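Local coordinates for replicase polyprotein 1a (Avian infectious bronchitis virus, PDB 3LD1) that supplies non-structural protein 2, probably represented here by its N-terminal part, whose role in infection is not firmly established, at residues D17-Y30 with P128-I140. The protein carries 3 engineered substitutions. Residues are numbered along the deposited sequence; the frame is centred on the assembly and turned at random.
Sequences DALFFYTSHNPKDY and PTEILWLQVAAKI
Trp133, on helix 128-134, pushes its indole into the curve that residues 21-27 make after helix 13-20. Pro27 and Thr23 lie over opposite faces: Pro27 CG sits 4.1 Å from the centroid of the Trp133 six-membered ring, and Thr23 CG2 makes an off-centre CH-pi contact with the five-membered ring. Phe20, at the end of helix 13-20, turns its edge toward the indole in a T-shaped pair, planes at 81°, with Phe20 CE2 3.4 Å from Trp133 CE3. At the rim of the indole, near its plane, the backbone His25 O approaches Trp133 CZ2 to 3.3 Å. Phe21 runs antiparallel to the indole side chain and rests its CE1 on Trp133 CB, while Pro27 CD also packs against Thr129 CG2. Further along, Tyr30 has CG anti to its backbone N (chi1 -169°), which brings the ring to Gln135 and Val136; Tyr30 OH donates to Gln135 O at 2.8 Å, approaching from above the carbonyl plane, and Val136 CG1 packs against the phenol. The far end is polar. The Asp17 carboxylate takes two successive backbone N-H groups, Lys139 N on OD1 (2.9 Å) and Ala138 N on the syn lone pair of OD2 (2.7 Å). A salt bridge from Asp17 OD2 to Arg37 of helix 30-46 would further favour the charged form of this buried acid. Trp133 is thus packed between the end of helix 13-20 and the loop that follows it; the contact joins this connection to helix 128-134 and to the short link through Lys139, the N-cap position of helix 140-162.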
loop_
_atom_site.group_PDB
_atom_site.type_symbol
_atom_site.label_atom_id
_atom_site.label_comp_id
_atom_site.label_asym_id
_atom_site.label_seq_id
_atom_site.Cartn_x
_atom_site.Cartn_y
_atom_site.Cartn_z
ATOM N N ASP A 17 23.928 2.320 10.854
ATOM C CA ASP A 17 22.830 1.746 11.610
ATOM C C ASP A 17 23.062 1.809 13.121
ATOM O O ASP A 17 22.135 2.169 13.916
ATOM C CB ASP A 17 22.628 0.239 11.233
ATOM C CG ASP A 17 21.835 0.033 9.940
ATOM O OD1 ASP A 17 21.923 -1.082 9.401
ATOM O OD2 ASP A 17 21.098 0.952 9.506
ATOM N N ALA A 18 24.280 1.449 13.538
ATOM C CA ALA A 18 24.489 1.462 14.996
ATOM C C ALA A 18 24.390 2.882 15.499
ATOM O O ALA A 18 23.792 3.100 16.540
ATOM C CB ALA A 18 25.774 0.874 15.390
ATOM N N LEU A 19 25.010 3.836 14.790
ATOM C CA LEU A 19 24.910 5.263 15.173
ATOM C C LEU A 19 23.420 5.587 15.240
ATOM O O LEU A 19 22.895 5.825 16.307
ATOM C CB LEU A 19 25.574 6.151 14.150
ATOM C CG LEU A 19 25.389 7.676 14.265
ATOM C CD1 LEU A 19 25.812 8.197 15.646
ATOM C CD2 LEU A 19 26.179 8.373 13.124
ATOM N N PHE A 20 22.703 5.518 14.124
ATOM C CA PHE A 20 21.273 5.856 14.170
ATOM C C PHE A 20 20.461 5.153 15.302
ATOM O O PHE A 20 19.493 5.691 15.845
ATOM C CB PHE A 20 20.564 5.592 12.814
ATOM C CG PHE A 20 19.086 6.050 12.804
ATOM C CD1 PHE A 20 18.767 7.415 12.754
ATOM C CD2 PHE A 20 18.043 5.108 12.887
ATOM C CE1 PHE A 20 17.401 7.816 12.756
ATOM C CE2 PHE A 20 16.685 5.476 12.855
ATOM C CZ PHE A 20 16.340 6.819 12.823
ATOM N N PHE A 21 20.840 3.939 15.657
ATOM C CA PHE A 21 20.040 3.233 16.628
ATOM C C PHE A 21 20.145 3.724 18.079
ATOM O O PHE A 21 19.639 3.065 19.009
ATOM C CB PHE A 21 20.408 1.781 16.530
ATOM C CG PHE A 21 19.822 1.117 15.354
ATOM C CD1 PHE A 21 18.695 1.675 14.721
ATOM C CD2 PHE A 21 20.332 -0.124 14.900
ATOM C CE1 PHE A 21 18.129 1.017 13.600
ATOM C CE2 PHE A 21 19.778 -0.776 13.767
ATOM C CZ PHE A 21 18.693 -0.209 13.131
ATOM N N TYR A 22 20.819 4.858 18.289
ATOM C CA TYR A 22 20.809 5.523 19.595
ATOM C C TYR A 22 19.592 6.395 19.735
ATOM O O TYR A 22 19.350 6.911 20.822
ATOM C CB TYR A 22 22.038 6.405 19.774
ATOM C CG TYR A 22 23.236 5.653 20.239
ATOM C CD1 TYR A 22 23.728 5.834 21.567
ATOM C CD2 TYR A 22 23.933 4.775 19.358
ATOM C CE1 TYR A 22 24.902 5.093 22.029
ATOM C CE2 TYR A 22 25.087 4.063 19.806
ATOM C CZ TYR A 22 25.525 4.236 21.162
ATOM O OH TYR A 22 26.570 3.581 21.624
ATOM N N THR A 23 18.840 6.564 18.637
ATOM C CA THR A 23 17.717 7.496 18.560
ATOM C C THR A 23 16.698 7.241 19.679
ATOM O O THR A 23 16.543 6.083 20.156
ATOM C CB THR A 23 16.991 7.411 17.209
ATOM O OG1 THR A 23 16.079 8.515 17.103
ATOM C CG2 THR A 23 16.226 6.089 17.097
ATOM N N SER A 24 16.067 8.333 20.128
ATOM C CA SER A 24 15.154 8.255 21.263
ATOM C C SER A 24 13.775 8.230 20.633
ATOM O O SER A 24 12.767 7.901 21.286
ATOM C CB SER A 24 15.328 9.459 22.266
ATOM O OG SER A 24 15.470 10.733 21.627
ATOM N N HIS A 25 13.739 8.550 19.342
ATOM C CA HIS A 25 12.490 8.723 18.688
ATOM C C HIS A 25 11.642 7.503 18.878
ATOM O O HIS A 25 12.170 6.405 18.812
ATOM C CB HIS A 25 12.660 9.032 17.249
ATOM C CG HIS A 25 11.435 9.624 16.650
ATOM N ND1 HIS A 25 10.314 8.869 16.360
ATOM C CD2 HIS A 25 11.128 10.905 16.345
ATOM C CE1 HIS A 25 9.382 9.657 15.861
ATOM N NE2 HIS A 25 9.855 10.894 15.833
ATOM N N ASN A 26 10.359 7.704 19.216
ATOM C CA ASN A 26 9.371 6.610 19.344
ATOM C C ASN A 26 8.482 6.560 18.084
ATOM O O ASN A 26 7.509 7.329 17.965
ATOM C CB ASN A 26 8.534 6.698 20.660
ATOM C CG ASN A 26 7.367 5.653 20.720
ATOM O OD1 ASN A 26 7.000 4.989 19.722
ATOM N ND2 ASN A 26 6.775 5.521 21.908
ATOM N N PRO A 27 8.800 5.649 17.147
ATOM C CA PRO A 27 8.162 5.652 15.777
ATOM C C PRO A 27 6.686 5.154 15.755
ATOM O O PRO A 27 6.373 4.074 16.242
ATOM C CB PRO A 27 9.066 4.704 14.956
ATOM C CG PRO A 27 9.557 3.675 16.019
ATOM C CD PRO A 27 9.727 4.516 17.333
ATOM N N LYS A 28 5.821 5.963 15.145
ATOM C CA LYS A 28 4.388 5.743 15.150
ATOM C C LYS A 28 4.092 4.385 14.450
ATOM O O LYS A 28 3.328 3.552 15.010
ATOM C CB LYS A 28 3.682 6.993 14.512
ATOM C CG LYS A 28 2.161 6.891 13.911
ATOM C CD LYS A 28 1.104 6.085 14.833
ATOM C CE LYS A 28 -0.222 6.855 15.079
ATOM N NZ LYS A 28 -0.785 7.493 13.823
ATOM N N ASP A 29 4.700 4.176 13.259
ATOM C CA ASP A 29 4.548 2.933 12.436
ATOM C C ASP A 29 5.695 2.958 11.442
ATOM O O ASP A 29 6.620 3.763 11.615
ATOM C CB ASP A 29 3.225 2.937 11.647
ATOM C CG ASP A 29 2.990 4.267 10.980
ATOM O OD1 ASP A 29 3.950 4.754 10.290
ATOM O OD2 ASP A 29 1.896 4.873 11.224
ATOM N N TYR A 30 5.603 2.153 10.377
ATOM C CA TYR A 30 6.679 2.052 9.394
ATOM C C TYR A 30 6.818 3.325 8.579
ATOM O O TYR A 30 7.929 3.732 8.202
ATOM C CB TYR A 30 6.474 0.861 8.462
ATOM C CG TYR A 30 7.691 0.590 7.623
ATOM C CD1 TYR A 30 7.863 1.199 6.389
ATOM C CD2 TYR A 30 8.731 -0.211 8.101
ATOM C CE1 TYR A 30 9.024 0.982 5.606
ATOM C CE2 TYR A 30 9.913 -0.419 7.331
ATOM C CZ TYR A 30 10.044 0.181 6.104
ATOM O OH TYR A 30 11.172 -0.031 5.374
ATOM N N PRO A 128 8.449 -3.799 19.578
ATOM C CA PRO A 128 7.834 -3.344 18.326
ATOM C C PRO A 128 8.568 -2.207 17.690
ATOM O O PRO A 128 8.721 -2.155 16.485
ATOM C CB PRO A 128 6.420 -2.986 18.744
ATOM C CG PRO A 128 6.188 -3.970 19.874
ATOM C CD PRO A 128 7.457 -3.775 20.662
ATOM N N THR A 129 9.138 -1.365 18.496
ATOM C CA THR A 129 9.840 -0.194 18.010
ATOM C C THR A 129 11.218 -0.581 17.417
ATOM O O THR A 129 11.724 -0.013 16.391
ATOM C CB THR A 129 9.958 0.744 19.255
ATOM O OG1 THR A 129 8.651 1.257 19.553
ATOM C CG2 THR A 129 10.988 1.894 19.123
ATOM N N GLU A 130 11.853 -1.541 18.059
ATOM C CA GLU A 130 13.161 -1.835 17.616
ATOM C C GLU A 130 13.022 -2.602 16.285
ATOM O O GLU A 130 13.807 -2.390 15.377
ATOM C CB GLU A 130 13.905 -2.635 18.671
ATOM C CG GLU A 130 14.429 -1.848 19.887
ATOM C CD GLU A 130 14.818 -2.801 21.017
ATOM O OE1 GLU A 130 14.161 -3.879 21.179
ATOM O OE2 GLU A 130 15.790 -2.486 21.746
ATOM N N ILE A 131 12.012 -3.461 16.186
ATOM C CA ILE A 131 11.655 -4.111 14.969
ATOM C C ILE A 131 11.451 -3.121 13.855
ATOM O O ILE A 131 12.122 -3.171 12.801
ATOM C CB ILE A 131 10.393 -4.979 15.138
ATOM C CG1 ILE A 131 10.662 -6.054 16.226
ATOM C CG2 ILE A 131 9.998 -5.542 13.791
ATOM C CD1 ILE A 131 10.042 -7.339 15.967
ATOM N N LEU A 132 10.581 -2.149 14.077
ATOM C CA LEU A 132 10.426 -1.147 13.014
ATOM C C LEU A 132 11.763 -0.522 12.601
ATOM O O LEU A 132 11.922 -0.240 11.463
ATOM C CB LEU A 132 9.360 -0.110 13.327
ATOM C CG LEU A 132 7.829 -0.187 13.076
ATOM C CD1 LEU A 132 7.155 -1.426 12.329
ATOM C CD2 LEU A 132 7.132 0.104 14.444
ATOM N N TRP A 133 12.727 -0.316 13.478
ATOM C CA TRP A 133 13.981 0.329 13.034
ATOM C C TRP A 133 14.826 -0.656 12.184
ATOM O O TRP A 133 15.453 -0.293 11.144
ATOM C CB TRP A 133 14.824 0.920 14.193
ATOM C CG TRP A 133 14.198 2.111 15.043
ATOM C CD1 TRP A 133 14.020 2.117 16.395
ATOM C CD2 TRP A 133 13.735 3.421 14.597
ATOM N NE1 TRP A 133 13.440 3.285 16.814
ATOM C CE2 TRP A 133 13.284 4.118 15.746
ATOM C CE3 TRP A 133 13.636 4.052 13.347
ATOM C CZ2 TRP A 133 12.750 5.402 15.694
ATOM C CZ3 TRP A 133 13.147 5.339 13.299
ATOM C CH2 TRP A 133 12.686 6.007 14.474
ATOM N N LEU A 134 14.810 -1.916 12.600
ATOM C CA LEU A 134 15.457 -2.994 11.821
ATOM C C LEU A 134 14.933 -2.952 10.367
ATOM O O LEU A 134 15.709 -3.084 9.391
ATOM C CB LEU A 134 15.253 -4.374 12.472
ATOM C CG LEU A 134 15.928 -4.473 13.864
ATOM C CD1 LEU A 134 15.695 -5.797 14.537
ATOM C CD2 LEU A 134 17.447 -4.177 13.853
ATOM N N GLN A 135 13.634 -2.679 10.263
ATOM C CA GLN A 135 12.959 -2.724 8.999
ATOM C C GLN A 135 13.316 -1.505 8.191
ATOM O O GLN A 135 12.973 -1.431 7.015
ATOM C CB GLN A 135 11.450 -2.929 9.158
ATOM C CG GLN A 135 11.114 -4.309 9.688
ATOM C CD GLN A 135 9.718 -4.353 10.302
ATOM O OE1 GLN A 135 9.242 -3.311 10.712
ATOM N NE2 GLN A 135 9.043 -5.549 10.358
ATOM N N VAL A 136 14.061 -0.583 8.783
ATOM C CA VAL A 136 14.573 0.550 7.986
ATOM C C VAL A 136 16.076 0.650 8.072
ATOM O O VAL A 136 16.654 1.641 7.646
ATOM C CB VAL A 136 13.886 1.951 8.359
ATOM C CG1 VAL A 136 12.447 1.962 7.906
ATOM C CG2 VAL A 136 13.904 2.189 9.846
ATOM N N ALA A 137 16.714 -0.395 8.592
ATOM C CA ALA A 137 18.150 -0.422 8.663
ATOM C C ALA A 137 18.745 -0.185 7.286
ATOM O O ALA A 137 18.168 -0.631 6.348
ATOM C CB ALA A 137 18.591 -1.740 9.218
ATOM N N ALA A 138 19.850 0.557 7.157
ATOM C CA ALA A 138 20.706 0.521 5.941
ATOM C C ALA A 138 21.271 -0.876 5.573
ATOM O O ALA A 138 21.464 -1.168 4.378
ATOM C CB ALA A 138 21.875 1.553 6.039
ATOM N N LYS A 139 21.641 -1.707 6.532
ATOM C CA LYS A 139 22.292 -2.925 6.090
ATOM C C LYS A 139 21.286 -3.858 5.473
ATOM O O LYS A 139 20.283 -4.338 6.092
ATOM C CB LYS A 139 23.152 -3.661 7.144
ATOM C CG LYS A 139 24.440 -4.324 6.496
ATOM C CD LYS A 139 24.985 -5.488 7.238
ATOM C CE LYS A 139 26.288 -6.067 6.629
ATOM N NZ LYS A 139 27.003 -4.914 5.912
ATOM N N ILE A 140 21.557 -4.102 4.220
ATOM C CA ILE A 140 20.556 -4.724 3.412
ATOM C C ILE A 140 20.098 -6.034 4.042
ATOM O O ILE A 140 18.886 -6.318 4.215
ATOM C CB ILE A 140 21.133 -4.929 2.056
ATOM C CG1 ILE A 140 21.224 -3.576 1.338
ATOM C CG2 ILE A 140 20.335 -5.931 1.290
ATOM C CD1 ILE A 140 22.182 -3.574 0.156
#